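Local coordinates for amidohydrolase (Staphylococcus aureus, PDB 3NUR), which probably hydrolyses carbon-nitrogen bonds of non-peptide amides, as a TIM-barrel enzyme of the amidohydrolase family, at residues Ile177-Ala182 against Pro245-Ile250; His234-Gly239 against Ser279-Asn284; Phe260-Met265 against Lys303-Ile308; Arg264-Leu269 against Asn275-Tyr280. All coordinates share one frame; numbering follows the deposited sequence.

Overall arrangement
Four contacts tie the outer helices of a TIM barrel to one another and to a strand. From the N terminus, contact 1 opens on helix 176-185. It closes at the entry to strand 249-251. Contact 2 opens before that, at the end of helix 223-237, and so crosses contact 1. It closes on helix 278-284. Contacts 3 and 4 both start on helix 262-268, after contact 1 has closed. Contact 4 makes a short return to the beginning of helix 278-284 and ends on the same helix as contact 2, sharing S279 and Y280 with it. Contact 3 runs on to helix 296-306 and crosses contact 2. L262 of contact 3 packs on F282 of contact 2.

Contact 1 (Ile177-Ala182 against Pro245-Ile250); sequences IIFKTA and PKLNMI
Segment 177-182 of helix 176-185 and the loop that leads into strand 249-251 come closest at A182 and L247, whose CA atoms are 6.9 Å apart. This is helix packing on a strand and the loop that leads into it, in the wall of a TIM barrel. The helix lies on the outside. Strand 249-251 is a parallel strand of the barrel, between strands 189-192 and 286-288. Strand 189-192 carries the calcium ligand H192. The contact is buried and apolar. No hydrogen bond crosses it.

L247 does most of the work with its two methyls. Its CG is anti to the backbone N (chi1 177°), which turns the branched end toward the helix. CD1 meets the methyl of A182, with CD1 of L247 3.6 Å from CB of A182. CD2 goes to F179. It lies at the ring edge, near the ring plane, 3.9 Å from CD1 of F179. A182 and F179 also touch I189 of the neighbouring strand, while I240 and F241 of helix 240-243 pack against L247.

M249 is a selenomethionine. It makes a Met-aromatic contact with F179 and runs nearly perpendicular to that side chain. SE of M249 sits 3.9 Å from CE1 of F179, placed obliquely to the ring.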
# COMPACT_ATOMS: atom_id res chain seq x y z
N ILE A 177 -10.50 -5.74 -14.42
CA ILE A 177 -9.37 -5.60 -15.34
C ILE A 177 -8.04 -5.18 -14.68
O ILE A 177 -6.97 -5.60 -15.13
CB ILE A 177 -9.75 -4.68 -16.55
CG1 ILE A 177 -8.73 -4.76 -17.71
CG2 ILE A 177 -10.03 -3.23 -16.13
CD1 ILE A 177 -8.54 -6.16 -18.32
N ILE A 178 -8.12 -4.38 -13.60
CA ILE A 178 -6.93 -3.91 -12.88
C ILE A 178 -6.24 -5.10 -12.19
O ILE A 178 -5.02 -5.24 -12.30
CB ILE A 178 -7.28 -2.74 -11.91
CG1 ILE A 178 -7.79 -1.50 -12.71
CG2 ILE A 178 -6.06 -2.38 -11.02
CD1 ILE A 178 -8.49 -0.36 -11.84
N PHE A 179 -7.03 -5.95 -11.51
CA PHE A 179 -6.53 -7.14 -10.80
C PHE A 179 -6.04 -8.19 -11.77
O PHE A 179 -5.01 -8.81 -11.51
CB PHE A 179 -7.60 -7.68 -9.83
CG PHE A 179 -8.03 -6.59 -8.88
CD1 PHE A 179 -7.25 -6.26 -7.76
CD2 PHE A 179 -9.18 -5.85 -9.12
CE1 PHE A 179 -7.62 -5.22 -6.91
CE2 PHE A 179 -9.55 -4.80 -8.26
CZ PHE A 179 -8.76 -4.48 -7.18
N LYS A 180 -6.76 -8.40 -12.90
CA LYS A 180 -6.39 -9.33 -13.96
C LYS A 180 -5.02 -8.92 -14.51
O LYS A 180 -4.16 -9.78 -14.70
CB LYS A 180 -7.44 -9.29 -15.08
CG LYS A 180 -7.20 -10.31 -16.19
CD LYS A 180 -8.36 -10.27 -17.19
CE LYS A 180 -8.43 -11.53 -18.01
NZ LYS A 180 -9.68 -11.58 -18.82
N THR A 181 -4.82 -7.62 -14.72
CA THR A 181 -3.57 -7.06 -15.25
C THR A 181 -2.41 -7.31 -14.29
O THR A 181 -1.37 -7.80 -14.72
CB THR A 181 -3.78 -5.59 -15.66
OG1 THR A 181 -4.79 -5.56 -16.67
CG2 THR A 181 -2.52 -4.97 -16.20
N ALA A 182 -2.61 -7.02 -12.99
CA ALA A 182 -1.60 -7.27 -11.96
C ALA A 182 -1.18 -8.75 -11.95
O ALA A 182 0.02 -9.03 -11.95
CB ALA A 182 -2.11 -6.85 -10.59
N PRO A 245 -5.66 -16.44 -8.67
CA PRO A 245 -5.02 -17.05 -7.49
C PRO A 245 -3.55 -16.74 -7.25
O PRO A 245 -3.07 -16.97 -6.14
CB PRO A 245 -5.27 -18.55 -7.68
CG PRO A 245 -5.41 -18.73 -9.15
CD PRO A 245 -6.14 -17.49 -9.60
N LYS A 246 -2.84 -16.23 -8.26
CA LYS A 246 -1.42 -15.87 -8.11
C LYS A 246 -1.25 -14.42 -7.68
O LYS A 246 -0.13 -13.99 -7.43
CB LYS A 246 -0.64 -16.15 -9.41
CG LYS A 246 -0.56 -17.64 -9.76
CD LYS A 246 0.35 -17.91 -10.97
CE LYS A 246 -0.27 -17.59 -12.32
NZ LYS A 246 -0.00 -16.20 -12.77
N LEU A 247 -2.35 -13.65 -7.64
CA LEU A 247 -2.31 -12.24 -7.26
C LEU A 247 -1.96 -12.05 -5.78
O LEU A 247 -2.51 -12.75 -4.93
CB LEU A 247 -3.67 -11.55 -7.55
CG LEU A 247 -3.80 -10.06 -7.13
CD1 LEU A 247 -2.87 -9.16 -7.93
CD2 LEU A 247 -5.22 -9.58 -7.20
N ASN A 248 -1.07 -11.09 -5.49
CA ASN A 248 -0.77 -10.68 -4.12
C ASN A 248 -1.06 -9.21 -3.93
O ASN A 248 -0.79 -8.38 -4.80
CB ASN A 248 0.69 -10.93 -3.71
CG ASN A 248 1.06 -12.37 -3.70
OD1 ASN A 248 0.49 -13.18 -2.97
ND2 ASN A 248 2.00 -12.71 -4.56
N MSE A 249 -1.61 -8.88 -2.79
CA MSE A 249 -1.82 -7.50 -2.43
C MSE A 249 -1.05 -7.16 -1.18
O MSE A 249 -0.66 -8.07 -0.45
CB MSE A 249 -3.30 -7.17 -2.37
CG MSE A 249 -3.80 -7.09 -3.83
SE MSE A 249 -5.51 -6.66 -3.93
CE MSE A 249 -5.31 -4.76 -3.40
N ILE A 250 -0.74 -5.87 -0.98
CA ILE A 250 -0.02 -5.41 0.20
C ILE A 250 -0.89 -4.37 0.93
O ILE A 250 -1.52 -3.52 0.29
CB ILE A 250 1.38 -4.81 -0.13
CG1 ILE A 250 2.17 -5.69 -1.15
CG2 ILE A 250 2.18 -4.61 1.17
CD1 ILE A 250 3.36 -4.97 -1.81

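Contact 2 (His234-Gly239 against Ser279-Asn284); sequences HLVLSG and SYYFKN
The rings of Y281 and F282 both receive V236, each at an oblique angle. CG1 of V236 meets the Y281 ring, 3.6 Å from CD2 and 3.8 Å from CG of Y281. CG2 of V236 meets the far end of the F282 ring, 3.8 Å from CZ of F282. Other rings complete the surroundings. H276 meets the Y281 ring with the planes steeply inclined, and F286 meets the F282 ring with the planes more nearly parallel.

V236 is thus a single forked residue set against two successive aromatics of helix 278-284. Its CG1 is anti to the backbone N (chi1 167°), and this sends the two methyls to different rings. Between them they straddle CB of Y281, which is 3.9 Å from both CG1 and CG2 of V236. The nearest backbones are also here, with CA of V236 6.9 Å from CA of Y281.

The contact joins the C-terminal end of helix 223-237 to helix 278-284, two outer helices of the TIM barrel. The first helix stops in a Schellman motif at G239, which has positive phi and also sits at the N-cap position of helix 240-243. F241 of helix 240-243 packs on both V236 and Y281.

No hydrogen bond crosses between the segments. Y281 OH bonds instead to D242 OD1 and also to H276 N. The join therefore rests on apolar packing, and the polar end of Y281 is satisfied by these two partners.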
# COMPACT_ATOMS: atom_id res chain seq x y z
N HIS A 234 -13.74 -6.56 0.98
CA HIS A 234 -14.62 -6.58 -0.21
C HIS A 234 -13.93 -7.35 -1.35
O HIS A 234 -14.56 -8.14 -2.04
CB HIS A 234 -14.88 -5.14 -0.69
CG HIS A 234 -16.12 -4.53 -0.11
ND1 HIS A 234 -17.27 -4.38 -0.87
CD2 HIS A 234 -16.33 -4.02 1.13
CE1 HIS A 234 -18.15 -3.80 -0.08
NE2 HIS A 234 -17.64 -3.56 1.14
N LEU A 235 -12.62 -7.10 -1.54
CA LEU A 235 -11.85 -7.73 -2.61
C LEU A 235 -11.80 -9.24 -2.45
O LEU A 235 -12.04 -9.97 -3.40
CB LEU A 235 -10.43 -7.12 -2.70
CG LEU A 235 -10.34 -5.58 -2.89
CD1 LEU A 235 -8.88 -5.14 -3.05
CD2 LEU A 235 -11.15 -5.10 -4.09
N VAL A 236 -11.61 -9.71 -1.23
CA VAL A 236 -11.60 -11.14 -0.92
C VAL A 236 -12.99 -11.75 -1.13
O VAL A 236 -13.10 -12.76 -1.81
CB VAL A 236 -11.05 -11.38 0.51
CG1 VAL A 236 -11.31 -12.82 0.98
CG2 VAL A 236 -9.57 -11.03 0.60
N LEU A 237 -14.03 -11.16 -0.51
CA LEU A 237 -15.41 -11.66 -0.59
C LEU A 237 -15.98 -11.71 -2.01
O LEU A 237 -16.81 -12.58 -2.29
CB LEU A 237 -16.36 -10.88 0.36
CG LEU A 237 -16.01 -10.89 1.85
CD1 LEU A 237 -17.00 -10.05 2.64
CD2 LEU A 237 -15.92 -12.32 2.42
N SER A 238 -15.50 -10.81 -2.89
CA SER A 238 -15.94 -10.77 -4.30
C SER A 238 -15.31 -11.90 -5.17
O SER A 238 -15.68 -12.03 -6.35
CB SER A 238 -15.67 -9.41 -4.92
OG SER A 238 -14.29 -9.23 -5.22
N GLY A 239 -14.36 -12.65 -4.61
CA GLY A 239 -13.71 -13.76 -5.30
C GLY A 239 -12.56 -13.43 -6.24
O GLY A 239 -12.16 -14.28 -7.05
N SER A 279 -9.85 -16.27 6.20
CA SER A 279 -8.49 -16.06 6.72
C SER A 279 -7.41 -16.56 5.78
O SER A 279 -6.33 -15.98 5.73
CB SER A 279 -8.32 -16.68 8.10
OG SER A 279 -8.32 -18.09 8.06
N TYR A 280 -7.70 -17.64 5.01
CA TYR A 280 -6.76 -18.22 4.04
C TYR A 280 -6.22 -17.17 3.06
O TYR A 280 -5.01 -17.14 2.79
CB TYR A 280 -7.40 -19.39 3.27
CG TYR A 280 -6.42 -20.07 2.35
CD1 TYR A 280 -5.62 -21.12 2.80
CD2 TYR A 280 -6.30 -19.70 1.01
CE1 TYR A 280 -4.70 -21.74 1.97
CE2 TYR A 280 -5.38 -20.32 0.16
CZ TYR A 280 -4.59 -21.34 0.65
OH TYR A 280 -3.71 -22.01 -0.17
N TYR A 281 -7.10 -16.31 2.53
CA TYR A 281 -6.68 -15.27 1.58
C TYR A 281 -5.72 -14.26 2.18
O TYR A 281 -4.77 -13.85 1.52
CB TYR A 281 -7.87 -14.57 0.96
CG TYR A 281 -8.78 -15.52 0.22
CD1 TYR A 281 -8.50 -15.89 -1.09
CD2 TYR A 281 -9.88 -16.09 0.85
CE1 TYR A 281 -9.36 -16.73 -1.80
CE2 TYR A 281 -10.74 -16.94 0.16
CZ TYR A 281 -10.47 -17.27 -1.16
OH TYR A 281 -11.30 -18.12 -1.83
N PHE A 282 -5.91 -13.89 3.45
CA PHE A 282 -4.97 -12.97 4.10
C PHE A 282 -3.64 -13.64 4.39
O PHE A 282 -2.59 -12.99 4.39
CB PHE A 282 -5.59 -12.35 5.37
CG PHE A 282 -6.71 -11.43 4.97
CD1 PHE A 282 -6.43 -10.16 4.45
CD2 PHE A 282 -8.04 -11.84 5.05
CE1 PHE A 282 -7.46 -9.33 4.00
CE2 PHE A 282 -9.07 -10.99 4.63
CZ PHE A 282 -8.77 -9.75 4.10
N LYS A 283 -3.67 -14.95 4.62
CA LYS A 283 -2.43 -15.65 4.90
C LYS A 283 -1.65 -15.99 3.63
O LYS A 283 -0.43 -16.19 3.71
CB LYS A 283 -2.74 -16.93 5.66
CG LYS A 283 -3.32 -16.72 7.05
CD LYS A 283 -3.73 -18.08 7.60
CE LYS A 283 -4.61 -17.97 8.81
NZ LYS A 283 -4.86 -19.31 9.41
N ASN A 284 -2.34 -16.14 2.48
CA ASN A 284 -1.69 -16.59 1.25
C ASN A 284 -1.62 -15.60 0.11
O ASN A 284 -0.80 -15.77 -0.80
CB ASN A 284 -2.33 -17.92 0.82
CG ASN A 284 -2.06 -19.01 1.85
OD1 ASN A 284 -2.85 -19.23 2.77
ND2 ASN A 284 -0.89 -19.60 1.80

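Contact 3 (Phe260-Met265 against Lys303-Ile308); sequences FFLERM and KKEVGI
E263 and E305 bring two carboxylates together at the ends of neighbouring helices. OE2 of E263 is 2.6 Å from OE2 of E305. OE1 of E263 is 3.1 Å from the same oxygen of E305. The two planes stand 74° apart, so the groups are steeply inclined to each other. Both chains bend at chi2 to reach this point. In E305 the bend (chi2 -59°) swings the carboxylate over toward helix 262-268.

The apolar part lies next to it and involves L262. L262 and E305 lie antiparallel, stem against far end. CD1 of L262 runs alongside the aliphatic stem of E305, 3.9 Å from its CB. At the other end of the pair, CB of L262 is 3.6 Å from OE1 of E305. V306 adds a looser touch, with CG1 of V306 4.3 Å from CD1 of L262. L262 also packs on S279 and F282, so helix 278-284 backs this corner.

Backbone features set the frame. F261 is the N-cap residue of helix 262-268, and M265 N donates to F261 O at 2.9 Å. On the other side, G307 with positive phi follows helix 296-306. The contact thus joins the start of one outer helix of the TIM barrel to the end of another.

Two fully charged carboxylates would repel at this range. One of the pair probably holds a proton and donates it to the other, which would mean a raised pKa for one of these glutamates.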
# COMPACT_ATOMS: atom_id res chain seq x y z
N PHE A 260 -6.81 -8.47 13.63
CA PHE A 260 -7.48 -8.53 14.93
C PHE A 260 -8.68 -9.51 14.90
O PHE A 260 -9.02 -10.11 15.93
CB PHE A 260 -7.94 -7.11 15.35
CG PHE A 260 -8.63 -7.03 16.70
CD1 PHE A 260 -7.89 -6.88 17.87
CD2 PHE A 260 -10.02 -7.05 16.80
CE1 PHE A 260 -8.53 -6.81 19.12
CE2 PHE A 260 -10.65 -6.99 18.05
CZ PHE A 260 -9.91 -6.85 19.19
N PHE A 261 -9.30 -9.69 13.72
CA PHE A 261 -10.52 -10.48 13.60
C PHE A 261 -10.47 -11.70 12.67
O PHE A 261 -11.53 -12.19 12.29
CB PHE A 261 -11.65 -9.52 13.15
CG PHE A 261 -12.79 -9.38 14.12
CD1 PHE A 261 -12.54 -9.14 15.48
CD2 PHE A 261 -14.11 -9.40 13.69
CE1 PHE A 261 -13.60 -8.99 16.38
CE2 PHE A 261 -15.16 -9.21 14.58
CZ PHE A 261 -14.90 -9.03 15.93
N LEU A 262 -9.28 -12.20 12.28
CA LEU A 262 -9.24 -13.35 11.36
C LEU A 262 -10.03 -14.58 11.83
O LEU A 262 -10.79 -15.15 11.03
CB LEU A 262 -7.82 -13.74 10.96
CG LEU A 262 -7.08 -12.76 10.04
CD1 LEU A 262 -5.68 -13.25 9.78
CD2 LEU A 262 -7.80 -12.56 8.71
N GLU A 263 -9.82 -15.00 13.10
CA GLU A 263 -10.52 -16.17 13.64
C GLU A 263 -12.01 -15.94 13.66
O GLU A 263 -12.77 -16.84 13.28
CB GLU A 263 -10.04 -16.53 15.06
CG GLU A 263 -8.58 -16.97 15.16
CD GLU A 263 -7.59 -15.85 15.43
OE1 GLU A 263 -7.90 -14.67 15.16
OE2 GLU A 263 -6.48 -16.17 15.92
N ARG A 264 -12.44 -14.73 14.04
CA ARG A 264 -13.86 -14.39 14.10
C ARG A 264 -14.53 -14.37 12.72
O ARG A 264 -15.66 -14.81 12.58
CB ARG A 264 -14.08 -13.07 14.85
CG ARG A 264 -15.53 -12.58 14.82
CD ARG A 264 -16.51 -13.43 15.60
NE ARG A 264 -17.69 -12.63 15.90
CZ ARG A 264 -18.38 -12.72 17.02
NH1 ARG A 264 -18.07 -13.64 17.93
NH2 ARG A 264 -19.39 -11.90 17.25
N MSE A 265 -13.80 -13.91 11.69
CA MSE A 265 -14.35 -13.90 10.33
C MSE A 265 -14.58 -15.33 9.83
O MSE A 265 -15.64 -15.61 9.30
CB MSE A 265 -13.44 -13.09 9.40
CG MSE A 265 -13.24 -11.66 9.92
SE MSE A 265 -11.81 -10.70 8.98
CE MSE A 265 -12.88 -10.46 7.59
N LYS A 303 2.43 -11.49 13.38
CA LYS A 303 3.25 -12.70 13.24
C LYS A 303 2.44 -13.98 13.54
O LYS A 303 2.59 -14.97 12.84
CB LYS A 303 4.49 -12.62 14.16
CG LYS A 303 5.53 -13.71 13.92
CD LYS A 303 6.54 -13.75 15.05
CE LYS A 303 7.47 -14.94 14.98
NZ LYS A 303 8.41 -14.98 16.14
N LYS A 304 1.59 -13.96 14.59
CA LYS A 304 0.80 -15.16 14.94
C LYS A 304 -0.30 -15.45 13.92
O LYS A 304 -0.63 -16.61 13.69
CB LYS A 304 0.14 -14.98 16.34
CG LYS A 304 1.12 -14.93 17.49
CD LYS A 304 0.51 -14.18 18.69
CE LYS A 304 1.52 -13.96 19.78
NZ LYS A 304 1.08 -12.92 20.75
N GLU A 305 -0.88 -14.39 13.33
CA GLU A 305 -2.01 -14.49 12.39
C GLU A 305 -1.63 -14.86 10.97
O GLU A 305 -2.25 -15.75 10.40
CB GLU A 305 -2.84 -13.20 12.39
CG GLU A 305 -3.60 -12.95 13.69
CD GLU A 305 -4.59 -14.03 14.08
OE1 GLU A 305 -5.11 -14.73 13.17
OE2 GLU A 305 -4.85 -14.18 15.29
N VAL A 306 -0.63 -14.17 10.38
CA VAL A 306 -0.22 -14.42 8.99
C VAL A 306 1.14 -15.08 8.85
O VAL A 306 1.45 -15.62 7.79
CB VAL A 306 -0.35 -13.18 8.05
CG1 VAL A 306 -1.79 -12.67 8.02
CG2 VAL A 306 0.62 -12.07 8.43
N GLY A 307 1.98 -14.95 9.87
CA GLY A 307 3.32 -15.53 9.83
C GLY A 307 4.37 -14.60 9.28
O GLY A 307 4.06 -13.62 8.58
N ILE A 308 5.62 -14.91 9.60
CA ILE A 308 6.78 -14.12 9.19
C ILE A 308 6.95 -13.97 7.68
O ILE A 308 7.42 -12.93 7.25
CB ILE A 308 8.08 -14.68 9.86
CG1 ILE A 308 9.14 -13.61 10.01
CG2 ILE A 308 8.61 -15.94 9.18
CD1 ILE A 308 8.94 -12.83 11.38

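Contact 4 (Arg264-Leu269 against Asn275-Tyr280); sequences RMDEAL and NHSVSY
D266 grips S279 with both carboxylate oxygens. OD1 of D266 accepts from S279 N on its syn lone pair, at 2.9 Å and with an N-H...O angle of 163°. S279 OG donates to OD2 of D266 at 2.5 Å. It also comes from the syn side, 16° out of the carboxylate plane. The two bonds together fix the rotation of the carboxylate. With chi1 70°, OG of S279 turns to OD2 of D266.

These bonds fall in the first turn of helix 278-284. There the first amides have no acceptor within the helix, and D266 supplies one for S279 N. S277 is the N-cap. Its OG accepts from Y280 N at 3.3 Å in a weak bond, doubtful because S277 has two conformers. Helices 262-268 and 278-284 follow each other in the chain, so D266 joins one outer barrel helix to the start of the next.

The apolar part is the methyl of selenomethionine M265 against V278. CE of M265 lies 3.8 Å from CG1 of V278, and the side chains are nearly perpendicular. L237 of helix 223-237 packs on both V278 and L269.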
# COMPACT_ATOMS: atom_id res chain seq x y z
N ARG A 264 -12.44 -14.73 14.04
CA ARG A 264 -13.86 -14.39 14.10
C ARG A 264 -14.53 -14.37 12.72
O ARG A 264 -15.66 -14.81 12.58
CB ARG A 264 -14.08 -13.07 14.85
CG ARG A 264 -15.53 -12.58 14.82
CD ARG A 264 -16.51 -13.43 15.60
NE ARG A 264 -17.69 -12.63 15.90
CZ ARG A 264 -18.38 -12.72 17.02
NH1 ARG A 264 -18.07 -13.64 17.93
NH2 ARG A 264 -19.39 -11.90 17.25
N MSE A 265 -13.80 -13.91 11.69
CA MSE A 265 -14.35 -13.90 10.33
C MSE A 265 -14.58 -15.33 9.83
O MSE A 265 -15.64 -15.61 9.30
CB MSE A 265 -13.44 -13.09 9.40
CG MSE A 265 -13.24 -11.66 9.92
SE MSE A 265 -11.81 -10.70 8.98
CE MSE A 265 -12.88 -10.46 7.59
N ASP A 266 -13.64 -16.25 10.10
CA ASP A 266 -13.83 -17.65 9.71
C ASP A 266 -15.06 -18.28 10.35
O ASP A 266 -15.75 -19.08 9.72
CB ASP A 266 -12.58 -18.46 10.05
CG ASP A 266 -11.46 -18.30 9.06
OD1 ASP A 266 -11.65 -17.58 8.05
OD2 ASP A 266 -10.39 -18.89 9.29
N GLU A 267 -15.34 -17.91 11.60
CA GLU A 267 -16.49 -18.43 12.34
C GLU A 267 -17.82 -17.78 12.00
O GLU A 267 -18.86 -18.41 12.12
CB GLU A 267 -16.26 -18.21 13.85
CG GLU A 267 -15.09 -18.98 14.43
CD GLU A 267 -14.75 -18.66 15.87
OE1 GLU A 267 -14.89 -17.48 16.27
OE2 GLU A 267 -14.32 -19.58 16.60
N ALA A 268 -17.80 -16.47 11.70
CA ALA A 268 -19.02 -15.68 11.62
C ALA A 268 -19.35 -14.98 10.33
O ALA A 268 -20.44 -14.43 10.20
CB ALA A 268 -19.03 -14.69 12.78
N LEU A 269 -18.40 -14.94 9.38
CA LEU A 269 -18.69 -14.25 8.14
C LEU A 269 -18.99 -15.34 7.12
O LEU A 269 -18.09 -16.09 6.77
CB LEU A 269 -17.48 -13.39 7.70
CG LEU A 269 -17.83 -12.19 6.82
CD1 LEU A 269 -16.69 -11.18 6.79
CD2 LEU A 269 -18.22 -12.62 5.40
N ASN A 275 -13.55 -20.42 -2.65
CA ASN A 275 -12.86 -21.72 -2.60
C ASN A 275 -12.23 -22.03 -1.25
O ASN A 275 -12.04 -23.20 -0.92
CB ASN A 275 -11.79 -21.77 -3.69
CG ASN A 275 -12.33 -21.80 -5.10
OD1 ASN A 275 -13.49 -22.13 -5.35
ND2 ASN A 275 -11.47 -21.47 -6.06
N HIS A 276 -11.83 -20.97 -0.50
CA HIS A 276 -11.10 -21.10 0.75
C HIS A 276 -11.78 -20.34 1.88
O HIS A 276 -12.68 -19.53 1.63
CB HIS A 276 -9.67 -20.55 0.58
CG HIS A 276 -8.95 -21.10 -0.63
ND1 HIS A 276 -8.42 -22.37 -0.63
CD2 HIS A 276 -8.76 -20.54 -1.85
CE1 HIS A 276 -7.89 -22.54 -1.84
NE2 HIS A 276 -8.10 -21.47 -2.62
N SER A 277 -11.30 -20.56 3.13
CA SER A 277 -11.82 -19.80 4.27
C SER A 277 -11.38 -18.34 4.09
O SER A 277 -10.39 -18.08 3.39
CB SER A 277 -11.28 -20.36 5.58
OG SER A 277 -9.91 -20.02 5.76
N VAL A 278 -12.09 -17.39 4.73
CA VAL A 278 -11.75 -15.97 4.62
C VAL A 278 -10.28 -15.70 5.05
O VAL A 278 -9.55 -15.01 4.33
CB VAL A 278 -12.78 -15.08 5.37
CG1 VAL A 278 -12.29 -13.64 5.52
CG2 VAL A 278 -14.14 -15.12 4.68
N SER A 279 -9.85 -16.27 6.20
CA SER A 279 -8.49 -16.06 6.72
C SER A 279 -7.41 -16.56 5.78
O SER A 279 -6.33 -15.98 5.73
CB SER A 279 -8.32 -16.68 8.10
OG SER A 279 -8.32 -18.09 8.06
N TYR A 280 -7.70 -17.64 5.01
CA TYR A 280 -6.76 -18.22 4.04
C TYR A 280 -6.22 -17.17 3.06
O TYR A 280 -5.01 -17.14 2.79
CB TYR A 280 -7.40 -19.39 3.27
CG TYR A 280 -6.42 -20.07 2.35
CD1 TYR A 280 -5.62 -21.12 2.80
CD2 TYR A 280 -6.30 -19.70 1.01
CE1 TYR A 280 -4.70 -21.74 1.97
CE2 TYR A 280 -5.38 -20.32 0.16
CZ TYR A 280 -4.59 -21.34 0.65
OH TYR A 280 -3.71 -22.01 -0.17